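Local coordinates for MW1564 protein (Staphylococcus aureus, PDB 3NTV) that probably transfers a methyl group from S-adenosylmethionine to an oxygen of its acceptor, as a putative caffeoyl-CoA O-methyltransferase, at residues V52-R57 against G79-Y84. Numbering follows the deposited sequence.
With SO4 (sulfate ion), chain C.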
ATOM      1  N   VAL A  52      16.643  14.313 -12.823  1.00 41.84           N
ATOM      2  CA  VAL A  52      15.370  14.865 -12.402  1.00 40.71           C
ATOM      3  C   VAL A  52      14.710  13.796 -11.527  1.00 41.91           C
ATOM      4  O   VAL A  52      14.524  12.666 -11.979  1.00 41.00           O
ATOM      5  CB  VAL A  52      14.471  15.291 -13.597  1.00 44.88           C
ATOM      6  CG1 VAL A  52      13.189  15.922 -13.097  1.00 44.58           C
ATOM      7  CG2 VAL A  52      15.197  16.254 -14.533  1.00 44.78           C
ATOM      8  N   PRO A  53      14.397  14.094 -10.260  1.00 37.42           N
ATOM      9  CA  PRO A  53      13.764  13.057  -9.432  1.00 36.59           C
ATOM     10  C   PRO A  53      12.287  12.889  -9.793  1.00 33.67           C
ATOM     11  O   PRO A  53      11.581  13.883  -9.866  1.00 32.46           O
ATOM     12  CB  PRO A  53      13.933  13.597  -8.009  1.00 38.70           C
ATOM     13  CG  PRO A  53      13.955  15.083  -8.166  1.00 43.82           C
ATOM     14  CD  PRO A  53      14.534  15.374  -9.530  1.00 39.10           C
ATOM     15  N   ILE A  54      11.838  11.671 -10.085  1.00 27.79           N
ATOM     16  CA  ILE A  54      10.403  11.428 -10.305  1.00 25.08           C
ATOM     17  C   ILE A  54       9.956  10.386  -9.302  1.00 23.82           C
ATOM     18  O   ILE A  54      10.787   9.626  -8.812  1.00 22.32           O
ATOM     19  CB  ILE A  54       9.860  11.185 -11.748  1.00 29.88           C
ATOM     20  CG1 ILE A  54      10.375   9.877 -12.386  1.00 31.94           C
ATOM     21  CG2 ILE A  54      10.022  12.432 -12.647  1.00 31.84           C
ATOM     22  CD1 ILE A  54       9.488   9.294 -13.463  1.00 35.87           C
ATOM     23  N   VAL A  55       8.653  10.365  -8.983  1.00 17.90           N
ATOM     24  CA  VAL A  55       8.072   9.397  -8.049  0.50 17.07           C
ATOM     25  C   VAL A  55       8.396   7.968  -8.544  1.00 19.54           C
ATOM     26  O   VAL A  55       8.327   7.717  -9.748  1.00 20.16           O
ATOM     27  CB  VAL A  55       6.538   9.641  -7.930  0.50 20.26           C
ATOM     28  CG1 VAL A  55       5.871   8.626  -7.004  0.50 19.86           C
ATOM     29  CG2 VAL A  55       6.255  11.070  -7.456  0.50 20.20           C
ATOM     30  N   ASP A  56       8.718   7.041  -7.626  1.00 18.08           N
ATOM     31  CA  ASP A  56       9.008   5.674  -8.041  1.00 17.36           C
ATOM     32  C   ASP A  56       7.774   4.953  -8.563  1.00 20.45           C
ATOM     33  O   ASP A  56       6.647   5.230  -8.135  1.00 18.45           O
ATOM     34  CB  ASP A  56       9.704   4.889  -6.944  1.00 18.50           C
ATOM     35  CG  ASP A  56      11.106   5.402  -6.684  1.00 33.17           C
ATOM     36  OD1 ASP A  56      11.963   5.270  -7.584  1.00 37.29           O
ATOM     37  OD2 ASP A  56      11.324   6.010  -5.626  1.00 35.30           O
ATOM     38  N   ARG A  57       7.985   4.055  -9.527  1.00 17.89           N
ATOM     39  CA  ARG A  57       6.902   3.337 -10.171  1.00 16.81           C
ATOM     40  C   ARG A  57       5.950   2.587  -9.237  1.00 18.18           C
ATOM     41  O   ARG A  57       4.735   2.722  -9.379  1.00 18.59           O
ATOM     42  CB  ARG A  57       7.439   2.395 -11.262  1.00 20.14           C
ATOM     43  CG  ARG A  57       6.331   1.658 -12.019  1.00 22.26           C
ATOM     44  CD  ARG A  57       5.464   2.615 -12.852  1.00 26.24           C
ATOM     45  NE  ARG A  57       4.323   1.930 -13.458  1.00 25.48           N
ATOM     46  CZ  ARG A  57       4.342   1.337 -14.645  1.00 33.55           C
ATOM     47  NH1 ARG A  57       5.453   1.328 -15.373  1.00 23.74           N
ATOM     48  NH2 ARG A  57       3.260   0.726 -15.101  1.00 25.34           N
ATOM     49  N   GLY A  79       4.963  20.145  -4.719  1.00 19.72           N
ATOM     50  CA  GLY A  79       6.174  19.901  -5.477  1.00 20.16           C
ATOM     51  C   GLY A  79       5.999  18.972  -6.647  1.00 25.81           C
ATOM     52  O   GLY A  79       5.142  18.084  -6.647  1.00 25.09           O
ATOM     53  N   THR A  80       6.832  19.186  -7.646  1.00 25.62           N
ATOM     54  CA  THR A  80       6.928  18.370  -8.836  1.00 26.52           C
ATOM     55  C   THR A  80       8.255  18.584  -9.530  1.00 33.63           C
ATOM     56  O   THR A  80       8.856  19.659  -9.443  1.00 35.59           O
ATOM     57  CB  THR A  80       5.754  18.586  -9.794  1.00 29.96           C
ATOM     58  OG1 THR A  80       5.805  17.525 -10.743  1.00 25.58           O
ATOM     59  CG2 THR A  80       5.770  19.960 -10.497  1.00 28.72           C
ATOM     60  N   ALA A  81       8.708  17.548 -10.207  1.00 28.98           N
ATOM     61  CA  ALA A  81       9.909  17.644 -10.987  1.00 28.49           C
ATOM     62  C   ALA A  81       9.506  17.993 -12.430  1.00 31.98           C
ATOM     63  O   ALA A  81       9.936  19.027 -12.944  1.00 32.62           O
ATOM     64  CB  ALA A  81      10.652  16.342 -10.932  1.00 29.46           C
ATOM     65  N   ILE A  82       8.649  17.176 -13.067  1.00 26.33           N
ATOM     66  CA  ILE A  82       8.246  17.420 -14.455  1.00 25.66           C
ATOM     67  C   ILE A  82       6.727  17.281 -14.712  1.00 26.54           C
ATOM     68  O   ILE A  82       6.328  17.212 -15.873  1.00 25.40           O
ATOM     69  CB  ILE A  82       9.058  16.496 -15.419  1.00 28.96           C
ATOM     70  CG1 ILE A  82       8.757  14.983 -15.179  1.00 29.71           C
ATOM     71  CG2 ILE A  82      10.553  16.826 -15.406  1.00 32.92           C
ATOM     72  CD1 ILE A  82       9.420  13.955 -16.168  1.00 31.74           C
ATOM     73  N   GLY A  83       5.919  17.200 -13.654  1.00 22.52           N
ATOM     74  CA  GLY A  83       4.471  17.013 -13.787  1.00 21.20           C
ATOM     75  C   GLY A  83       4.085  15.557 -13.996  1.00 20.81           C
ATOM     76  O   GLY A  83       2.935  15.248 -14.306  1.00 19.70           O
ATOM     77  N   TYR A  84       5.047  14.637 -13.815  1.00 18.79           N
ATOM     78  CA  TYR A  84       4.805  13.216 -14.040  1.00 16.88           C
ATOM     79  C   TYR A  84       3.705  12.658 -13.130  1.00 19.03           C
ATOM     80  O   TYR A  84       2.746  12.058 -13.626  1.00 19.56           O
ATOM     81  CB  TYR A  84       6.133  12.449 -13.916  1.00 17.92           C
ATOM     82  CG  TYR A  84       5.990  10.950 -13.885  1.00 21.10           C
ATOM     83  CD1 TYR A  84       5.933  10.211 -15.060  1.00 23.93           C
ATOM     84  CD2 TYR A  84       5.967  10.260 -12.675  1.00 21.59           C
ATOM     85  CE1 TYR A  84       5.825   8.819 -15.031  1.00 24.94           C
ATOM     86  CE2 TYR A  84       5.857   8.877 -12.633  1.00 22.27           C
ATOM     87  CZ  TYR A  84       5.785   8.157 -13.815  1.00 27.04           C
ATOM     88  OH  TYR A  84       5.711   6.788 -13.757  1.00 27.62           O
TER
HETATM   89  S   SO4 C 233       6.942  14.171 -10.517  1.00 28.49           S
HETATM   90  O1  SO4 C 233       5.489  14.413 -10.346  1.00 32.66           O
HETATM   91  O2  SO4 C 233       7.329  14.708 -11.813  1.00 30.04           O
HETATM   92  O3  SO4 C 233       7.674  14.884  -9.438  1.00 33.71           O
HETATM   93  O4  SO4 C 233       7.180  12.726 -10.343  1.00 33.36           O
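A sulfate-filled anion pocket joins the glycine-rich loop after strand 74-78 to the loop that leads into helix 57-70. The sulfate probably comes from the crystallisation liquor. Ile54 and Val55 close the pocket from one segment, and Thr80 to Tyr84 wrap it from the other. Val55 N donates to sulfate O4 at 3.1 Å, in a nearly straight bond. Ala81 N donates to sulfate O3 at 3.0 Å. O2 is gripped twice, by Ile82 N at 3.1 Å and by Tyr84 N at 3.0 Å, the latter bond more bent at 140°. Thr80 OG1 adds a weak bond to O1. The same hydroxyl oxygen accepts from Gly83 N at 2.9 Å, an ST motif, consistent with a turn that holds the amides facing the ion. Ser85 OG also bonds the ion. Tyr84 N and Ser85 lie at the start of helix 84-90, whose dipole would probably favour the negative charge.

Beside the ion the contact is apolar. Ile54 CD1 sits over the centre of one Tyr84 ring face, a CH-pi contact 3.6 Å from the centroid and 7° off the normal. With its CG1 placed between backbone N and carbonyl carbon (chi1 66°), Ile54 sends CD1 to the ring and leaves CG2 against Ile82 CG1, 3.8 Å away. The ring turns its edge to sulfate O4. Its hydroxyl is held by Glu41 and Arg44, and Arg44 also bonds Val55 O. Val52 CG1 packs tightly on Ala81 CB at 3.4 Å. It also touches Ile82 CG2.

A glycine-rich loop between strand 74-78, first in the chain but inside the sheet, and the following helix is typical of the Rossmann-like methyltransferase fold, where it lines the S-adenosylmethionine site.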